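Long-range contacts in SmhA (Serratia marcescens, PDB 7A27), which is one component of the tripartite alpha-pore-forming toxin Smh and probably acts with its partner proteins to perforate target membranes: residues A204-P209 and A263-A268; L40-S45 and S226-Y231; S200-V205 and Y231-I236; A56-L61 and K278-Q283. One frame throughout, in Å; residues are numbered along the deposited sequence.

All four contacts cluster near one end of an elongated, mainly helical chain, with centres 12 to 17 Å apart. Contact 3 pairs strands 198-206 and 230-237 into a two-stranded antiparallel sheet. Contact 1 sets the end of the first strand against helix 247-268, sharing Ala204 and Val205 with contact 3. Contact 2 ties the start of the second strand, through the shared Tyr231, to the loop between helices 14-37 and 48-96. Contact 4 joins helices 48-96 and 272-299, closing a loop of chain within which contacts 1 and 3 are nested, whereas contact 2 crosses it. Early and late helices thus pack against the strand pair, which recalls the beta-tongue of ClyA-type toxins.

Contact 1. Residues A204-P209 and A263-A268; sequences AVPLGP and AYRALA
With chi1 at -175°, Val205 carries CG1 on the side remote from its backbone N, and this branch reaches Ala268, CG1 lying 4.0 Å from CB. The other branch, CG2, is held beside the backbone N and faces Tyr264, where it comes within 4.4 Å of CD1, approaching the ring obliquely. Tyr264 has chi1 of -80°, which swings CG away from its carbonyl carbon and leads the ring off beside the strand toward Ile233 and Ser279. Its root stays close to the strand: CB of Tyr264 is 3.9 Å from the carbonyl O of Ala204.

Ala268 is the small residue on which strand and helix close. Besides Val205 it meets Pro206, whose CD is 4.2 Å from its CB. On the more exposed side the guanidinium of Arg265 bends back over the strand end, with NH2 4.3 Å from CG of Pro206. No hydrogen bond joins the segments, so van der Waals contact holds this junction.

The short axes run 7.5 Å apart and only 21° from parallel, and Ala268 meets Val205 where the backbones come nearest. Such alignment is that of a strand laid along a helix, here the packing of the two-stranded sheet on helix 247-268.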
loop_
_atom_site.group_PDB
_atom_site.type_symbol
_atom_site.label_atom_id
_atom_site.label_comp_id
_atom_site.label_asym_id
_atom_site.label_seq_id
_atom_site.Cartn_x
_atom_site.Cartn_y
_atom_site.Cartn_z
ATOM N N ALA A 204 21.149 17.672 -1.308
ATOM C CA ALA A 204 20.862 19.117 -1.318
ATOM C C ALA A 204 21.218 19.702 -2.680
ATOM O O ALA A 204 22.109 19.139 -3.343
ATOM C CB ALA A 204 21.649 19.757 -0.218
ATOM N N VAL A 205 20.539 20.782 -3.058
ATOM C CA VAL A 205 20.723 21.488 -4.356
ATOM C C VAL A 205 21.049 22.948 -4.075
ATOM O O VAL A 205 20.148 23.716 -3.768
ATOM C CB VAL A 205 19.466 21.375 -5.242
ATOM C CG1 VAL A 205 19.678 22.000 -6.627
ATOM C CG2 VAL A 205 19.001 19.932 -5.382
ATOM N N PRO A 206 22.332 23.370 -4.125
ATOM C CA PRO A 206 22.670 24.795 -4.053
ATOM C C PRO A 206 21.928 25.590 -5.144
ATOM O O PRO A 206 21.880 25.101 -6.253
ATOM C CB PRO A 206 24.184 24.824 -4.313
ATOM C CG PRO A 206 24.667 23.434 -3.911
ATOM C CD PRO A 206 23.509 22.499 -4.202
ATOM N N LEU A 207 21.378 26.767 -4.810
ATOM C CA LEU A 207 20.614 27.660 -5.723
ATOM C C LEU A 207 21.416 28.961 -5.948
ATOM O O LEU A 207 21.846 29.544 -4.951
ATOM C CB LEU A 207 19.239 27.885 -5.075
ATOM C CG LEU A 207 18.419 26.616 -4.770
ATOM C CD1 LEU A 207 17.106 26.915 -4.074
ATOM C CD2 LEU A 207 18.125 25.818 -6.027
ATOM N N GLY A 208 21.735 29.287 -7.210
ATOM C CA GLY A 208 22.538 30.461 -7.647
ATOM C C GLY A 208 22.338 31.710 -6.770
ATOM O O GLY A 208 21.201 32.104 -6.501
ATOM N N PRO A 209 23.408 32.463 -6.389
ATOM C CA PRO A 209 23.277 33.587 -5.447
ATOM C C PRO A 209 22.532 34.822 -5.985
ATOM O O PRO A 209 21.599 35.263 -5.322
ATOM C CB PRO A 209 24.740 33.984 -5.149
ATOM C CG PRO A 209 25.502 33.599 -6.406
ATOM C CD PRO A 209 24.785 32.364 -6.928
ATOM N N ALA A 263 26.057 13.709 -7.049
ATOM C CA ALA A 263 25.498 13.850 -8.413
ATOM C C ALA A 263 24.645 15.119 -8.532
ATOM O O ALA A 263 24.706 15.731 -9.627
ATOM C CB ALA A 263 24.717 12.618 -8.797
ATOM N N TYR A 264 23.861 15.482 -7.501
ATOM C CA TYR A 264 23.021 16.711 -7.514
ATOM C C TYR A 264 23.953 17.935 -7.447
ATOM O O TYR A 264 23.718 18.911 -8.181
ATOM C CB TYR A 264 21.950 16.729 -6.420
ATOM C CG TYR A 264 20.694 15.929 -6.679
ATOM C CD1 TYR A 264 19.795 16.291 -7.668
ATOM C CD2 TYR A 264 20.346 14.851 -5.877
ATOM C CE1 TYR A 264 18.621 15.582 -7.885
ATOM C CE2 TYR A 264 19.178 14.129 -6.089
ATOM C CZ TYR A 264 18.303 14.488 -7.095
ATOM O OH TYR A 264 17.168 13.741 -7.285
ATOM N N ARG A 265 25.008 17.880 -6.632
ATOM C CA ARG A 265 25.991 18.987 -6.505
ATOM C C ARG A 265 26.556 19.284 -7.903
ATOM O O ARG A 265 26.689 20.471 -8.255
ATOM C CB ARG A 265 27.100 18.654 -5.500
ATOM C CG ARG A 265 26.605 18.298 -4.106
ATOM C CD ARG A 265 27.702 18.190 -3.069
ATOM N NE ARG A 265 28.234 19.520 -2.826
ATOM C CZ ARG A 265 27.631 20.491 -2.105
ATOM N NH1 ARG A 265 28.225 21.667 -1.933
ATOM N NH2 ARG A 265 26.439 20.292 -1.549
ATOM N N ALA A 266 26.831 18.244 -8.687
ATOM C CA ALA A 266 27.387 18.330 -10.059
ATOM C C ALA A 266 26.394 18.990 -11.029
ATOM O O ALA A 266 26.753 19.990 -11.661
ATOM C CB ALA A 266 27.768 16.954 -10.544
ATOM N N LEU A 267 25.187 18.444 -11.154
ATOM C CA LEU A 267 24.157 18.962 -12.092
ATOM C C LEU A 267 23.751 20.398 -11.708
ATOM O O LEU A 267 23.444 21.200 -12.617
ATOM C CB LEU A 267 22.956 18.015 -12.076
ATOM C CG LEU A 267 21.804 18.403 -13.000
ATOM C CD1 LEU A 267 22.285 18.555 -14.438
ATOM C CD2 LEU A 267 20.656 17.395 -12.927
ATOM N N ALA A 268 23.766 20.708 -10.410
ATOM C CA ALA A 268 23.340 22.000 -9.837
ATOM C C ALA A 268 24.236 23.157 -10.294
ATOM O O ALA A 268 23.701 24.276 -10.483
ATOM C CB ALA A 268 23.312 21.896 -8.339
#

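Contact 2. Residues L40-S45 and S226-Y231; sequences LLTSQS and SDQASY
The carbonyl oxygen OE1 of Gln228 is gripped by two successive backbone amides: Thr42 N donates at 3.1 Å to OE1, and Ser43 N adds a weak bond at 3.4 Å to the same OE1. The Thr42 donor stands 48° out of the carbonyl plane of Gln228, so it approaches from above that plane. At the other end of the amide, NE2 gives its hydrogen to the carbonyl O of Leu40 at 3.2 Å, lying in the plane of that carbonyl. An extended chain, with CG anti to the backbone N (chi1 -160°), lets Gln228 span the gap, and the two sound bonds and the weak one together probably hold the amide's rotation.

One side chain thus bridges to the main chain of the loop between helices 14-37 and 48-96, much as a neighbouring strand's backbone might, and links it to the segment that enters strand 230-237; the two backbones run 132° apart. The loop has a second anchor in helix 48-96, where Gln58 OE1 accepts from Leu41 N.

A leucine methyl packs beside the amide: CD1 of Leu41, whose side chain crosses Gln228 at about a right angle, lies 3.6 Å from OE1 of Gln228 and makes apolar contact with CD1 of Tyr231 at 4.2 Å. Toward the exposed end the carboxylate of Asp227 lies against residues Ser43 to Ser45 of the loop, with OD1 3.4 Å from CA of Ser43 and OD2 3.1 Å from OG of Ser45.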
loop_
_atom_site.group_PDB
_atom_site.type_symbol
_atom_site.label_atom_id
_atom_site.label_comp_id
_atom_site.label_asym_id
_atom_site.label_seq_id
_atom_site.Cartn_x
_atom_site.Cartn_y
_atom_site.Cartn_z
ATOM N N LEU A 40 9.163 22.410 0.549
ATOM C CA LEU A 40 8.619 23.032 -0.691
ATOM C C LEU A 40 9.723 23.882 -1.329
ATOM O O LEU A 40 10.728 24.196 -0.649
ATOM C CB LEU A 40 7.417 23.920 -0.333
ATOM C CG LEU A 40 6.133 23.186 0.074
ATOM C CD1 LEU A 40 5.280 24.008 1.023
ATOM C CD2 LEU A 40 5.339 22.803 -1.160
ATOM N N LEU A 41 9.550 24.230 -2.601
ATOM C CA LEU A 41 10.463 25.153 -3.316
ATOM C C LEU A 41 9.927 26.554 -3.043
ATOM O O LEU A 41 8.761 26.779 -3.391
ATOM C CB LEU A 41 10.467 24.823 -4.817
ATOM C CG LEU A 41 11.306 25.746 -5.697
ATOM C CD1 LEU A 41 12.766 25.675 -5.302
ATOM C CD2 LEU A 41 11.121 25.400 -7.159
ATOM N N THR A 42 10.697 27.428 -2.407
ATOM C CA THR A 42 10.243 28.811 -2.067
ATOM C C THR A 42 10.818 29.793 -3.106
ATOM O O THR A 42 10.077 30.682 -3.548
ATOM C CB THR A 42 10.578 29.203 -0.609
ATOM O OG1 THR A 42 11.906 29.717 -0.484
ATOM C CG2 THR A 42 10.396 28.072 0.384
ATOM N N SER A 43 12.093 29.620 -3.481
ATOM C CA SER A 43 12.892 30.531 -4.346
ATOM C C SER A 43 12.082 31.080 -5.522
ATOM O O SER A 43 11.381 30.311 -6.182
ATOM C CB SER A 43 14.145 29.851 -4.831
ATOM O OG SER A 43 14.895 30.723 -5.659
ATOM N N GLN A 44 12.202 32.385 -5.764
ATOM C CA GLN A 44 11.592 33.100 -6.914
ATOM C C GLN A 44 12.696 33.911 -7.608
ATOM O O GLN A 44 12.410 35.002 -8.130
ATOM C CB GLN A 44 10.440 33.973 -6.420
ATOM C CG GLN A 44 9.236 33.199 -5.928
ATOM C CD GLN A 44 8.314 34.069 -5.106
ATOM O OE1 GLN A 44 8.679 35.166 -4.696
ATOM N NE2 GLN A 44 7.110 33.579 -4.848
ATOM N N SER A 45 13.917 33.385 -7.598
ATOM C CA SER A 45 15.123 33.997 -8.211
ATOM C C SER A 45 15.665 33.059 -9.299
ATOM O O SER A 45 16.871 33.100 -9.570
ATOM C CB SER A 45 16.155 34.311 -7.136
ATOM O OG SER A 45 16.327 33.206 -6.257
ATOM N N SER A 226 19.413 36.808 1.642
ATOM C CA SER A 226 19.365 35.366 1.289
ATOM C C SER A 226 17.916 34.940 0.998
ATOM O O SER A 226 16.990 35.450 1.667
ATOM C CB SER A 226 19.982 34.537 2.397
ATOM N N ASP A 227 17.739 34.053 0.013
ATOM C CA ASP A 227 16.433 33.476 -0.412
ATOM C C ASP A 227 16.339 32.077 0.235
ATOM O O ASP A 227 16.111 32.019 1.466
ATOM C CB ASP A 227 16.337 33.560 -1.945
ATOM C CG ASP A 227 14.986 33.230 -2.573
ATOM O OD1 ASP A 227 14.178 32.504 -1.943
ATOM O OD2 ASP A 227 14.738 33.730 -3.679
ATOM N N GLN A 228 16.509 31.007 -0.557
ATOM C CA GLN A 228 16.585 29.583 -0.133
ATOM C C GLN A 228 18.015 29.154 -0.517
ATOM O O GLN A 228 18.238 28.821 -1.703
ATOM C CB GLN A 228 15.484 28.750 -0.814
ATOM C CG GLN A 228 15.141 27.413 -0.150
ATOM C CD GLN A 228 14.107 26.603 -0.924
ATOM O OE1 GLN A 228 13.698 26.962 -2.023
ATOM N NE2 GLN A 228 13.652 25.513 -0.330
ATOM N N ALA A 229 18.979 29.299 0.400
ATOM C CA ALA A 229 20.394 28.899 0.206
ATOM C C ALA A 229 20.434 27.550 -0.531
ATOM O O ALA A 229 21.197 27.431 -1.516
ATOM C CB ALA A 229 21.100 28.824 1.537
ATOM N N SER A 230 19.611 26.575 -0.120
ATOM C CA SER A 230 19.569 25.238 -0.764
ATOM C C SER A 230 18.248 24.496 -0.546
ATOM O O SER A 230 17.674 24.554 0.539
ATOM C CB SER A 230 20.727 24.410 -0.306
ATOM O OG SER A 230 20.575 24.036 1.055
ATOM N N TYR A 231 17.843 23.755 -1.578
ATOM C CA TYR A 231 16.652 22.864 -1.581
ATOM C C TYR A 231 17.062 21.523 -0.950
ATOM O O TYR A 231 17.865 20.796 -1.581
ATOM C CB TYR A 231 16.109 22.732 -3.010
ATOM C CG TYR A 231 14.909 21.834 -3.128
ATOM C CD1 TYR A 231 13.630 22.313 -2.927
ATOM C CD2 TYR A 231 15.051 20.488 -3.402
ATOM C CE1 TYR A 231 12.527 21.476 -2.984
ATOM C CE2 TYR A 231 13.956 19.643 -3.491
ATOM C CZ TYR A 231 12.687 20.131 -3.256
ATOM O OH TYR A 231 11.603 19.302 -3.340
#

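Contact 3. Residues S200-V205 and Y231-I236; sequences SIVAAV and YMISGI
Ile233 leans across the strand pair from its root outward. CB sits 3.6 Å from the carbonyl O of Ala203, and CG2 branches toward Val202, meeting CG2 there at 4.1 Å with the two side chains nearly perpendicular. CG1 is beside the backbone N (chi1 -58°), and the extended second torsion (chi2 170°) carries CD1 on to Ala203 CB and to Val205 CG2, each 3.9 Å from it.

The backbone beneath is antiparallel, with six hydrogen bonds. Between the Ile201-Ser234 and Ala203-Ile233 pairs the register slips by one residue, a beta bulge in which both Val202 and Ala203 bond to Ile233: Val202 N to Ile233 O at 2.9 Å, and Ile233 N to Ala203 O at 3.1 Å. The short axes cross at 123°, so the pair is far from flat.

On the opposite face, Met232 bends at chi2 and chi3 and sets SD 3.9 Å from CB of Ala204, while its CE is 3.9 Å from CG2 of Ile201. Along its other edge strand 230-237 is bonded by Gln38 and Gln39.

The six bonds between these segments are all main-chain, and the side chains that meet across them are almost wholly apolar; just beyond, Ser200 OG bonds to Gln237 OE1. Pairing here therefore relies chiefly on the backbone, with the Ile233 face turned to helices 247-268 and 272-299.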
loop_
_atom_site.group_PDB
_atom_site.type_symbol
_atom_site.label_atom_id
_atom_site.label_comp_id
_atom_site.label_asym_id
_atom_site.label_seq_id
_atom_site.Cartn_x
_atom_site.Cartn_y
_atom_site.Cartn_z
ATOM N N SER A 200 15.175 11.169 6.482
ATOM C CA SER A 200 16.278 12.111 6.815
ATOM C C SER A 200 16.637 12.896 5.555
ATOM O O SER A 200 16.194 12.482 4.440
ATOM C CB SER A 200 17.480 11.396 7.368
ATOM O OG SER A 200 18.170 10.669 6.359
ATOM N N ILE A 201 17.363 13.996 5.701
ATOM C CA ILE A 201 17.885 14.730 4.517
ATOM C C ILE A 201 19.004 13.839 3.951
ATOM O O ILE A 201 19.798 13.310 4.764
ATOM C CB ILE A 201 18.375 16.140 4.893
ATOM C CG1 ILE A 201 17.322 16.941 5.676
ATOM C CG2 ILE A 201 18.905 16.863 3.648
ATOM C CD1 ILE A 201 15.989 17.064 4.994
ATOM N N VAL A 202 19.027 13.605 2.635
ATOM C CA VAL A 202 20.004 12.680 1.983
ATOM C C VAL A 202 20.871 13.423 0.963
ATOM O O VAL A 202 21.990 12.952 0.678
ATOM C CB VAL A 202 19.256 11.515 1.322
ATOM C CG1 VAL A 202 18.516 10.680 2.353
ATOM C CG2 VAL A 202 18.301 11.995 0.239
ATOM N N ALA A 203 20.362 14.534 0.436
ATOM C CA ALA A 203 21.014 15.353 -0.606
ATOM C C ALA A 203 20.550 16.802 -0.507
ATOM O O ALA A 203 19.637 17.094 0.282
ATOM C CB ALA A 203 20.689 14.780 -1.961
ATOM N N ALA A 204 21.149 17.672 -1.308
ATOM C CA ALA A 204 20.862 19.117 -1.318
ATOM C C ALA A 204 21.218 19.702 -2.680
ATOM O O ALA A 204 22.109 19.139 -3.343
ATOM C CB ALA A 204 21.649 19.757 -0.218
ATOM N N VAL A 205 20.539 20.782 -3.058
ATOM C CA VAL A 205 20.723 21.488 -4.356
ATOM C C VAL A 205 21.049 22.948 -4.075
ATOM O O VAL A 205 20.148 23.716 -3.768
ATOM C CB VAL A 205 19.466 21.375 -5.242
ATOM C CG1 VAL A 205 19.678 22.000 -6.627
ATOM C CG2 VAL A 205 19.001 19.932 -5.382
ATOM N N TYR A 231 17.843 23.755 -1.578
ATOM C CA TYR A 231 16.652 22.864 -1.581
ATOM C C TYR A 231 17.062 21.523 -0.950
ATOM O O TYR A 231 17.865 20.796 -1.581
ATOM C CB TYR A 231 16.109 22.732 -3.010
ATOM C CG TYR A 231 14.909 21.834 -3.128
ATOM C CD1 TYR A 231 13.630 22.313 -2.927
ATOM C CD2 TYR A 231 15.051 20.488 -3.402
ATOM C CE1 TYR A 231 12.527 21.476 -2.984
ATOM C CE2 TYR A 231 13.956 19.643 -3.491
ATOM C CZ TYR A 231 12.687 20.131 -3.256
ATOM O OH TYR A 231 11.603 19.302 -3.340
ATOM N N MET A 232 16.557 21.223 0.254
ATOM C CA MET A 232 16.904 19.990 1.022
ATOM C C MET A 232 16.015 18.815 0.610
ATOM O O MET A 232 14.782 18.914 0.766
ATOM C CB MET A 232 16.788 20.221 2.532
ATOM C CG MET A 232 17.665 21.370 2.998
ATOM S SD MET A 232 19.433 20.962 2.803
ATOM C CE MET A 232 19.788 20.527 4.511
ATOM N N ILE A 233 16.643 17.719 0.169
ATOM C CA ILE A 233 15.968 16.495 -0.357
ATOM C C ILE A 233 15.819 15.458 0.756
ATOM O O ILE A 233 16.840 15.016 1.330
ATOM C CB ILE A 233 16.740 15.919 -1.550
ATOM C CG1 ILE A 233 16.864 16.962 -2.669
ATOM C CG2 ILE A 233 16.105 14.626 -2.029
ATOM C CD1 ILE A 233 17.810 16.607 -3.795
ATOM N N SER A 234 14.571 15.094 1.043
ATOM C CA SER A 234 14.193 14.086 2.061
ATOM C C SER A 234 14.140 12.723 1.369
ATOM O O SER A 234 13.712 12.658 0.190
ATOM C CB SER A 234 12.883 14.444 2.739
ATOM O OG SER A 234 12.932 15.750 3.326
ATOM N N GLY A 235 14.606 11.681 2.051
ATOM C CA GLY A 235 14.583 10.308 1.528
ATOM C C GLY A 235 14.199 9.332 2.618
ATOM O O GLY A 235 14.505 9.629 3.807
ATOM N N ILE A 236 13.546 8.227 2.238
ATOM C CA ILE A 236 13.168 7.122 3.171
ATOM C C ILE A 236 14.465 6.547 3.741
ATOM O O ILE A 236 15.488 6.591 3.017
ATOM C CB ILE A 236 12.363 6.005 2.477
ATOM C CG1 ILE A 236 11.083 6.514 1.809
ATOM C CG2 ILE A 236 12.067 4.880 3.455
ATOM C CD1 ILE A 236 10.082 7.113 2.752
#

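Contact 4. Residues A56-L61 and K278-Q283; sequences AYQNQL and KSVQAQ
Tyr57 overlaps Val280 with one flank of its ring, CD2 lying 3.8 Å from CG1 of the valine as the two side chains slide past each other in opposite directions. The approach to the ring is oblique. Because CG of Tyr57 is anti to the backbone N (chi1 -177°), the ring extends across the gap and its hydroxyl arrives beside Gln281.

There OH donates to OE1 of Gln281 at 2.8 Å, entering in the plane of the amide carbonyl. Ring and amide planes are nearly parallel, 20° apart, but OE1 lies obliquely to the ring, so the two groups are not coplanar. This is the one hydrogen bond between the segments, and it joins two buried polar groups. One turn along the helix, Leu61 places CD1 3.7 Å above the ring plane of Tyr57, offset toward the rim; Phe147 of helix 104-155 also stacks on the ring.

Val280 fills the middle of the interface. Its CG1 also meets CD1 of Leu61 at 4.1 Å, and its CG2 turns to NE2 of Gln58, again 4.1 Å away. That amide nitrogen is weakly hydrogen-bonded to OH of Tyr231, which places the contact next to the strand pair.

The short axes run 10.8 Å apart and 22° from parallel, with branched and aromatic side chains in the intervening space. This is the near-parallel packing of neighbours in a long helical bundle, here helices 48-96 and 272-299.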
loop_
_atom_site.group_PDB
_atom_site.type_symbol
_atom_site.label_atom_id
_atom_site.label_comp_id
_atom_site.label_asym_id
_atom_site.label_seq_id
_atom_site.Cartn_x
_atom_site.Cartn_y
_atom_site.Cartn_z
ATOM N N ALA A 56 3.571 24.087 -8.732
ATOM C CA ALA A 56 2.206 23.615 -9.084
ATOM C C ALA A 56 2.136 22.095 -8.949
ATOM O O ALA A 56 1.139 21.611 -8.401
ATOM C CB ALA A 56 1.826 24.030 -10.483
ATOM N N TYR A 57 3.147 21.383 -9.452
ATOM C CA TYR A 57 3.213 19.903 -9.409
ATOM C C TYR A 57 3.407 19.451 -7.962
ATOM O O TYR A 57 2.693 18.533 -7.520
ATOM C CB TYR A 57 4.326 19.383 -10.319
ATOM C CG TYR A 57 4.459 17.879 -10.428
ATOM C CD1 TYR A 57 3.397 17.080 -10.829
ATOM C CD2 TYR A 57 5.684 17.263 -10.234
ATOM C CE1 TYR A 57 3.540 15.711 -10.980
ATOM C CE2 TYR A 57 5.847 15.897 -10.392
ATOM C CZ TYR A 57 4.774 15.117 -10.767
ATOM O OH TYR A 57 4.954 13.775 -10.924
ATOM N N GLN A 58 4.332 20.080 -7.240
ATOM C CA GLN A 58 4.637 19.724 -5.833
ATOM C C GLN A 58 3.364 19.908 -4.999
ATOM O O GLN A 58 3.080 19.032 -4.143
ATOM C CB GLN A 58 5.818 20.547 -5.310
ATOM C CG GLN A 58 6.397 20.009 -4.013
ATOM C CD GLN A 58 7.736 20.616 -3.681
ATOM O OE1 GLN A 58 8.036 21.765 -4.017
ATOM N NE2 GLN A 58 8.543 19.843 -2.971
ATOM N N ASN A 59 2.602 20.973 -5.270
ATOM C CA ASN A 59 1.335 21.289 -4.559
ATOM C C ASN A 59 0.296 20.208 -4.882
ATOM O O ASN A 59 -0.294 19.661 -3.949
ATOM C CB ASN A 59 0.769 22.662 -4.917
ATOM C CG ASN A 59 -0.393 23.008 -4.010
ATOM O OD1 ASN A 59 -1.538 22.991 -4.455
ATOM N ND2 ASN A 59 -0.112 23.226 -2.730
ATOM N N GLN A 60 0.111 19.893 -6.166
ATOM C CA GLN A 60 -0.913 18.935 -6.629
ATOM C C GLN A 60 -0.609 17.544 -6.049
ATOM O O GLN A 60 -1.568 16.818 -5.756
ATOM C CB GLN A 60 -1.048 19.065 -8.150
ATOM C CG GLN A 60 -2.193 18.241 -8.743
ATOM C CD GLN A 60 -3.582 18.528 -8.203
ATOM O OE1 GLN A 60 -4.268 17.628 -7.687
ATOM N NE2 GLN A 60 -4.011 19.781 -8.341
ATOM N N LEU A 61 0.664 17.204 -5.817
ATOM C CA LEU A 61 1.090 15.893 -5.237
ATOM C C LEU A 61 0.775 15.844 -3.737
ATOM O O LEU A 61 0.275 14.808 -3.278
ATOM C CB LEU A 61 2.586 15.656 -5.465
ATOM C CG LEU A 61 2.992 15.225 -6.872
ATOM C CD1 LEU A 61 4.501 15.262 -7.003
ATOM C CD2 LEU A 61 2.451 13.843 -7.216
ATOM N N LYS A 278 13.822 17.098 -10.874
ATOM C CA LYS A 278 14.172 15.656 -10.891
ATOM C C LYS A 278 13.943 15.042 -9.511
ATOM O O LYS A 278 13.387 13.923 -9.466
ATOM C CB LYS A 278 15.635 15.426 -11.282
ATOM C CG LYS A 278 16.017 15.667 -12.729
ATOM C CD LYS A 278 17.337 14.959 -13.068
ATOM C CE LYS A 278 17.259 14.157 -14.349
ATOM N NZ LYS A 278 16.121 13.207 -14.401
ATOM N N SER A 279 14.363 15.748 -8.449
ATOM C CA SER A 279 14.219 15.327 -7.032
ATOM C C SER A 279 12.740 15.101 -6.676
ATOM O O SER A 279 12.447 14.111 -5.934
ATOM C CB SER A 279 14.819 16.324 -6.101
ATOM O OG SER A 279 14.410 16.023 -4.784
ATOM N N VAL A 280 11.860 15.997 -7.151
ATOM C CA VAL A 280 10.388 15.955 -6.901
ATOM C C VAL A 280 9.796 14.768 -7.652
ATOM O O VAL A 280 9.035 14.003 -7.029
ATOM C CB VAL A 280 9.682 17.259 -7.320
ATOM C CG1 VAL A 280 8.169 17.122 -7.302
ATOM C CG2 VAL A 280 10.100 18.416 -6.437
ATOM N N GLN A 281 10.132 14.644 -8.942
ATOM C CA GLN A 281 9.610 13.591 -9.847
ATOM C C GLN A 281 9.984 12.205 -9.306
ATOM O O GLN A 281 9.159 11.281 -9.473
ATOM C CB GLN A 281 10.132 13.818 -11.262
ATOM C CG GLN A 281 9.852 12.669 -12.211
ATOM C CD GLN A 281 8.399 12.267 -12.237
ATOM O OE1 GLN A 281 7.507 13.062 -11.913
ATOM N NE2 GLN A 281 8.172 11.015 -12.620
ATOM N N ALA A 282 11.163 12.056 -8.691
ATOM C CA ALA A 282 11.621 10.770 -8.118
ATOM C C ALA A 282 10.659 10.342 -7.001
ATOM O O ALA A 282 10.330 9.151 -6.917
ATOM C CB ALA A 282 13.037 10.909 -7.628
ATOM N N GLN A 283 10.238 11.301 -6.171
ATOM C CA GLN A 283 9.298 11.092 -5.033
ATOM C C GLN A 283 7.894 10.799 -5.581
ATOM O O GLN A 283 7.228 9.884 -5.051
ATOM C CB GLN A 283 9.318 12.309 -4.110
ATOM C CG GLN A 283 10.641 12.536 -3.382
ATOM C CD GLN A 283 10.702 13.878 -2.693
ATOM O OE1 GLN A 283 10.049 14.850 -3.105
ATOM N NE2 GLN A 283 11.483 13.927 -1.619
#